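Local coordinates for conserved exported protein (Bacteroides fragilis, PDB 3CLW), which is of unknown function but may hydrolyse O-glycosidic bonds in carbohydrates, at residues A[35-40]-A[379-384]; A[41-46]-A[110-115]. All coordinates share one frame; numbering follows the deposited sequence.

Interaction 1: A[35-40]-A[379-384]; sequences KNWPQE and LSLQYD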
loop_
_atom_site.group_PDB
_atom_site.type_symbol
_atom_site.label_atom_id
_atom_site.label_comp_id
_atom_site.label_asym_id
_atom_site.label_seq_id
_atom_site.Cartn_x
_atom_site.Cartn_y
_atom_site.Cartn_z
ATOM N N LYS A 35 -19.003 6.273 9.563
ATOM C CA LYS A 35 -20.309 6.117 10.181
ATOM C C LYS A 35 -20.683 7.272 11.104
ATOM O O LYS A 35 -21.827 7.683 11.118
ATOM C CB LYS A 35 -20.404 4.810 10.957
ATOM C CG LYS A 35 -21.827 4.473 11.373
ATOM C CD LYS A 35 -21.873 3.192 12.226
ATOM C CE LYS A 35 -23.324 2.655 12.294
ATOM N NZ LYS A 35 -23.523 1.897 13.574
ATOM N N ASN A 36 -19.702 7.803 11.821
ATOM C CA ASN A 36 -19.937 8.740 12.909
ATOM C C ASN A 36 -19.458 10.162 12.734
ATOM O O ASN A 36 -20.050 11.080 13.348
ATOM C CB ASN A 36 -19.269 8.247 14.188
ATOM C CG ASN A 36 -19.823 6.944 14.670
ATOM O OD1 ASN A 36 -20.969 6.590 14.367
ATOM N ND2 ASN A 36 -19.035 6.237 15.483
ATOM N N TRP A 37 -18.354 10.364 11.999
ATOM C CA TRP A 37 -17.777 11.702 11.951
ATOM C C TRP A 37 -18.718 12.679 11.231
ATOM O O TRP A 37 -19.548 12.246 10.422
ATOM C CB TRP A 37 -16.396 11.673 11.299
ATOM C CG TRP A 37 -15.319 11.307 12.277
ATOM C CD1 TRP A 37 -15.362 10.308 13.231
ATOM C CD2 TRP A 37 -14.038 11.917 12.392
ATOM N NE1 TRP A 37 -14.182 10.267 13.917
ATOM C CE2 TRP A 37 -13.346 11.240 13.421
ATOM C CE3 TRP A 37 -13.396 12.969 11.711
ATOM C CZ2 TRP A 37 -12.046 11.591 13.810
ATOM C CZ3 TRP A 37 -12.123 13.324 12.101
ATOM C CH2 TRP A 37 -11.453 12.622 13.136
ATOM N N PRO A 38 -18.612 13.991 11.538
ATOM C CA PRO A 38 -19.326 15.040 10.811
ATOM C C PRO A 38 -19.090 14.961 9.294
ATOM O O PRO A 38 -17.966 14.748 8.852
ATOM C CB PRO A 38 -18.708 16.331 11.369
ATOM C CG PRO A 38 -18.306 15.968 12.730
ATOM C CD PRO A 38 -17.815 14.542 12.643
ATOM N N GLN A 39 -20.152 15.161 8.530
ATOM C CA GLN A 39 -20.161 15.074 7.077
ATOM C C GLN A 39 -18.993 15.813 6.456
ATOM O O GLN A 39 -18.270 15.258 5.610
ATOM C CB GLN A 39 -21.484 15.634 6.530
ATOM C CG GLN A 39 -21.765 15.354 5.059
ATOM C CD GLN A 39 -22.093 13.895 4.776
ATOM O OE1 GLN A 39 -22.657 13.197 5.622
ATOM N NE2 GLN A 39 -21.740 13.423 3.576
ATOM N N GLU A 40 -18.793 17.055 6.874
ATOM C CA GLU A 40 -17.782 17.887 6.237
ATOM C C GLU A 40 -16.394 17.363 6.462
ATOM O O GLU A 40 -15.547 17.543 5.609
ATOM C CB GLU A 40 -17.849 19.327 6.719
ATOM C CG GLU A 40 -18.831 20.160 5.916
ATOM C CD GLU A 40 -18.720 21.672 6.212
ATOM O OE1 GLU A 40 -19.779 22.287 6.507
ATOM O OE2 GLU A 40 -17.583 22.238 6.166
ATOM N N LEU A 379 -10.185 7.702 22.519
ATOM C CA LEU A 379 -11.448 7.011 22.241
ATOM C C LEU A 379 -12.503 7.939 21.692
ATOM O O LEU A 379 -13.412 7.481 21.013
ATOM C CB LEU A 379 -12.014 6.297 23.471
ATOM C CG LEU A 379 -11.496 4.892 23.779
ATOM C CD1 LEU A 379 -11.988 4.488 25.177
ATOM C CD2 LEU A 379 -11.913 3.859 22.709
ATOM N N SER A 380 -12.384 9.240 21.970
ATOM C CA SER A 380 -13.350 10.194 21.458
ATOM C C SER A 380 -13.264 10.280 19.935
ATOM O O SER A 380 -14.228 10.654 19.301
ATOM C CB SER A 380 -13.144 11.573 22.062
ATOM O OG SER A 380 -11.902 12.080 21.634
ATOM N N LEU A 381 -12.095 9.945 19.378
ATOM C CA LEU A 381 -11.869 9.912 17.911
ATOM C C LEU A 381 -12.763 8.935 17.180
ATOM O O LEU A 381 -12.873 9.025 15.942
ATOM C CB LEU A 381 -10.391 9.651 17.563
ATOM C CG LEU A 381 -9.445 10.823 17.884
ATOM C CD1 LEU A 381 -7.961 10.417 17.808
ATOM C CD2 LEU A 381 -9.723 12.005 16.978
ATOM N N GLN A 382 -13.412 8.018 17.903
ATOM C CA GLN A 382 -14.446 7.159 17.272
ATOM C C GLN A 382 -15.652 7.991 16.746
ATOM O O GLN A 382 -16.389 7.582 15.816
ATOM C CB GLN A 382 -14.894 6.042 18.225
ATOM C CG GLN A 382 -13.784 5.034 18.514
ATOM C CD GLN A 382 -14.212 3.794 19.310
ATOM O OE1 GLN A 382 -15.296 3.742 19.886
ATOM N NE2 GLN A 382 -13.343 2.780 19.333
ATOM N N TYR A 383 -15.804 9.191 17.304
ATOM C CA TYR A 383 -16.969 10.037 17.041
ATOM C C TYR A 383 -16.710 11.317 16.252
ATOM O O TYR A 383 -17.547 11.706 15.462
ATOM C CB TYR A 383 -17.704 10.362 18.375
ATOM C CG TYR A 383 -18.009 9.099 19.152
ATOM C CD1 TYR A 383 -18.862 8.128 18.625
ATOM C CD2 TYR A 383 -17.416 8.857 20.388
ATOM C CE1 TYR A 383 -19.113 6.955 19.317
ATOM C CE2 TYR A 383 -17.663 7.693 21.092
ATOM C CZ TYR A 383 -18.509 6.748 20.556
ATOM O OH TYR A 383 -18.773 5.587 21.257
ATOM N N ASP A 384 -15.578 11.969 16.510
ATOM C CA ASP A 384 -15.225 13.280 15.934
ATOM C C ASP A 384 -13.745 13.553 16.246
ATOM O O ASP A 384 -13.187 12.947 17.148
ATOM C CB ASP A 384 -16.085 14.374 16.589
ATOM C CG ASP A 384 -16.164 15.643 15.771
ATOM O OD1 ASP A 384 -15.408 15.809 14.795
ATOM O OD2 ASP A 384 -16.982 16.519 16.122
#
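Trp-37 and Asn-36 each spend a side-chain N-H on a backbone carbonyl at the end of the 3-10 turn 379-382. NE1 of Trp-37 reaches O of Leu-381 at 2.7 Å with an N-H...O angle of 152°; the acceptor lies in the plane of the indole, while the donor stands above the plane of the carbonyl rather than on a lone pair. ND2 of Asn-36 binds O of Gln-382 at 3.0 Å in a straighter bond of 166°, again with the acceptor in the donor's own plane and the donor raised over the carbonyl. The turn uses the carbonyls of Leu-379 and Ser-380 for its internal backbone bonds, so a carboxamide and an indole N-H suit the two that follow. The amide of Asn-36 runs alongside the Tyr-383 ring. The flat indole face also accommodates the Asp-384 backbone, whose C sits 3.5 Å above the ring plane; its N is near NE1, but both are donors, and that N is held weakly by Ser-380 O instead. A chi1 of -160° places CG of Asp-384 beside its carbonyl carbon, and the carboxylate crosses the Pro-38 ring, OD1 lying 3.5 Å from CD; OD1 finds its charged partner in Lys-41. NE2 of Gln-382 is hydrogen-bonded to OG of Ser-88. Side-chain-to-backbone bonds thus fasten the link between helices 30-36 and 39-50, with Pro-38 at the N-cap, to the 3-10 turn before strand 386-389, bringing residues 379-384 against what is probably a TIM barrel of glycoside hydrolase family 30.

Interaction 2: A[41-46]-A[110-115]; sequences KKEKIA and QQWFMK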
loop_
_atom_site.group_PDB
_atom_site.type_symbol
_atom_site.label_atom_id
_atom_site.label_comp_id
_atom_site.label_asym_id
_atom_site.label_seq_id
_atom_site.Cartn_x
_atom_site.Cartn_y
_atom_site.Cartn_z
ATOM N N LYS A 41 -16.161 16.755 7.622
ATOM C CA LYS A 41 -14.861 16.166 7.934
ATOM C C LYS A 41 -14.589 14.851 7.146
ATOM O O LYS A 41 -13.538 14.692 6.563
ATOM C CB LYS A 41 -14.735 15.950 9.453
ATOM C CG LYS A 41 -14.829 17.269 10.240
ATOM C CD LYS A 41 -14.348 17.099 11.663
ATOM C CE LYS A 41 -14.450 18.431 12.439
ATOM N NZ LYS A 41 -14.332 18.163 13.871
ATOM N N LYS A 42 -15.552 13.932 7.167
ATOM C CA LYS A 42 -15.622 12.762 6.261
ATOM C C LYS A 42 -15.238 13.117 4.807
ATOM O O LYS A 42 -14.374 12.453 4.165
ATOM C CB LYS A 42 -17.077 12.266 6.238
ATOM C CG LYS A 42 -17.345 11.126 7.125
ATOM C CD LYS A 42 -18.778 11.025 7.542
ATOM C CE LYS A 42 -19.773 10.708 6.475
ATOM N NZ LYS A 42 -20.876 9.896 7.079
ATOM N N GLU A 43 -15.909 14.157 4.292
ATOM C CA GLU A 43 -15.740 14.588 2.904
ATOM C C GLU A 43 -14.357 15.113 2.650
ATOM O O GLU A 43 -13.756 14.818 1.617
ATOM C CB GLU A 43 -16.764 15.648 2.539
ATOM C CG GLU A 43 -18.125 15.217 2.946
ATOM C CD GLU A 43 -19.038 14.906 1.810
ATOM O OE1 GLU A 43 -18.692 14.051 0.956
ATOM O OE2 GLU A 43 -20.127 15.541 1.781
ATOM N N LYS A 44 -13.871 15.911 3.590
ATOM C CA LYS A 44 -12.517 16.433 3.543
ATOM C C LYS A 44 -11.453 15.313 3.503
ATOM O O LYS A 44 -10.511 15.390 2.727
ATOM C CB LYS A 44 -12.286 17.376 4.725
ATOM C CG LYS A 44 -10.828 17.815 4.960
ATOM C CD LYS A 44 -10.298 18.727 3.853
ATOM C CE LYS A 44 -9.460 19.888 4.476
ATOM N NZ LYS A 44 -9.318 21.079 3.553
ATOM N N ILE A 45 -11.589 14.315 4.372
ATOM C CA ILE A 45 -10.686 13.135 4.351
ATOM C C ILE A 45 -10.763 12.479 2.960
ATOM O O ILE A 45 -9.749 12.317 2.304
ATOM C CB ILE A 45 -11.029 12.135 5.483
ATOM C CG1 ILE A 45 -10.691 12.743 6.851
ATOM C CG2 ILE A 45 -10.313 10.778 5.287
ATOM C CD1 ILE A 45 -11.223 11.942 8.057
ATOM N N ALA A 46 -11.974 12.188 2.498
ATOM C CA ALA A 46 -12.168 11.616 1.167
ATOM C C ALA A 46 -11.512 12.429 0.026
ATOM O O ALA A 46 -10.924 11.844 -0.906
ATOM C CB ALA A 46 -13.643 11.406 0.892
ATOM N N GLN A 110 -17.180 1.725 6.365
ATOM C CA GLN A 110 -16.286 1.381 5.258
ATOM C C GLN A 110 -16.981 1.477 3.895
ATOM O O GLN A 110 -16.357 1.898 2.910
ATOM C CB GLN A 110 -15.689 -0.000 5.472
ATOM C CG GLN A 110 -14.654 -0.049 6.545
ATOM C CD GLN A 110 -14.370 -1.484 6.950
ATOM O OE1 GLN A 110 -15.022 -2.005 7.854
ATOM N NE2 GLN A 110 -13.420 -2.137 6.266
ATOM N N GLN A 111 -18.269 1.134 3.851
ATOM C CA GLN A 111 -19.029 1.286 2.610
ATOM C C GLN A 111 -19.212 2.748 2.243
ATOM O O GLN A 111 -19.200 3.083 1.074
ATOM C CB GLN A 111 -20.377 0.582 2.663
ATOM C CG GLN A 111 -20.295 -0.956 2.840
ATOM C CD GLN A 111 -21.659 -1.581 2.805
ATOM O OE1 GLN A 111 -22.430 -1.346 1.887
ATOM N NE2 GLN A 111 -21.985 -2.349 3.810
ATOM N N TRP A 112 -19.365 3.621 3.239
ATOM C CA TRP A 112 -19.381 5.067 2.993
ATOM C C TRP A 112 -18.100 5.496 2.247
ATOM O O TRP A 112 -18.177 6.233 1.292
ATOM C CB TRP A 112 -19.557 5.902 4.302
ATOM C CG TRP A 112 -19.684 7.338 3.957
ATOM C CD1 TRP A 112 -20.847 8.009 3.629
ATOM C CD2 TRP A 112 -18.618 8.280 3.794
ATOM N NE1 TRP A 112 -20.558 9.313 3.287
ATOM C CE2 TRP A 112 -19.201 9.505 3.379
ATOM C CE3 TRP A 112 -17.225 8.210 3.954
ATOM C CZ2 TRP A 112 -18.436 10.659 3.144
ATOM C CZ3 TRP A 112 -16.478 9.351 3.739
ATOM C CH2 TRP A 112 -17.088 10.555 3.303
ATOM N N PHE A 113 -16.937 5.069 2.740
ATOM C CA PHE A 113 -15.643 5.349 2.094
ATOM C C PHE A 113 -15.540 4.849 0.658
ATOM O O PHE A 113 -15.031 5.554 -0.214
ATOM C CB PHE A 113 -14.461 4.848 2.932
ATOM C CG PHE A 113 -13.976 5.849 3.878
ATOM C CD1 PHE A 113 -14.511 5.924 5.167
ATOM C CD2 PHE A 113 -13.047 6.782 3.472
ATOM C CE1 PHE A 113 -14.112 6.915 6.035
ATOM C CE2 PHE A 113 -12.631 7.764 4.333
ATOM C CZ PHE A 113 -13.168 7.835 5.622
ATOM N N MET A 114 -16.035 3.642 0.403
ATOM C CA MET A 114 -16.145 3.142 -1.000
ATOM C C MET A 114 -16.952 4.107 -1.858
ATOM O O MET A 114 -16.519 4.491 -2.943
ATOM C CB MET A 114 -16.733 1.728 -1.043
ATOM C CG MET A 114 -15.859 0.653 -0.336
ATOM S SD MET A 114 -16.572 -1.019 -0.284
ATOM C CE MET A 114 -16.539 -1.413 -2.026
ATOM N N LYS A 115 -18.128 4.497 -1.373
ATOM C CA LYS A 115 -18.993 5.411 -2.100
ATOM C C LYS A 115 -18.339 6.780 -2.334
ATOM O O LYS A 115 -18.448 7.330 -3.405
ATOM C CB LYS A 115 -20.384 5.540 -1.447
#
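One face of the Trp-112 indole carries the aliphatic chain of Lys-42, whose CE stands 3.3 Å above the ring plane, off-centre, near the ring's margin. The indole in turn sets CZ3 over the centre of the neighbouring Phe-113 ring, 4.0 Å above it, and Ile-45 meets that ring at its edge, CG2 lying 3.9 Å from CE2. These residues join helices 39-50 and 108-119, consecutive helices of what is probably a TIM barrel; the axes of the short segments pass 10.8 Å apart at 55°, a separation that suits a tryptophan bridging between them. Trp-112 lays its benzene half against helix 39-50, where CB of Ala-46, small enough to fit, sits 4.3 Å from CH2. Glu-43 crosses the indole at about a right angle and directs OE1 to a salt bridge with Arg-120. Phe-113 also packs on Ile-33 and Cys-30 of helix 30-36. Lysine suits the indole face doubly, giving CH-pi contact through CE and a charge at its tip. A bend at chi3 (67°) helps bring NZ of Lys-42, also hydrogen-bonded to Gly-34 O, into a cation-pi contact, 3.9 Å from the centroid of the five-membered ring of Trp-112 and nearly straight above it.

In the fold
Interactions 1 and 2 have centres about 11 Å apart, on the same side of the chain's centre, and both draw on helix 39-50. In chain order, 35-40 leads straight into 41-46; 110-115 follows, and 379-384 comes last, so interaction 2 falls within the span of interaction 1. Helix 39-50 is thus tied at its start to the loop before strand 386-389 and, further along, to helix 108-119. The Lys-41 to Asp-384 salt bridge joins the two directly, and CD of Lys-42 packs at 3.2 Å on Trp-37 O. Interaction 1 brings a late segment to the early helices, and interaction 2 joins two early helices of the probable TIM barrel.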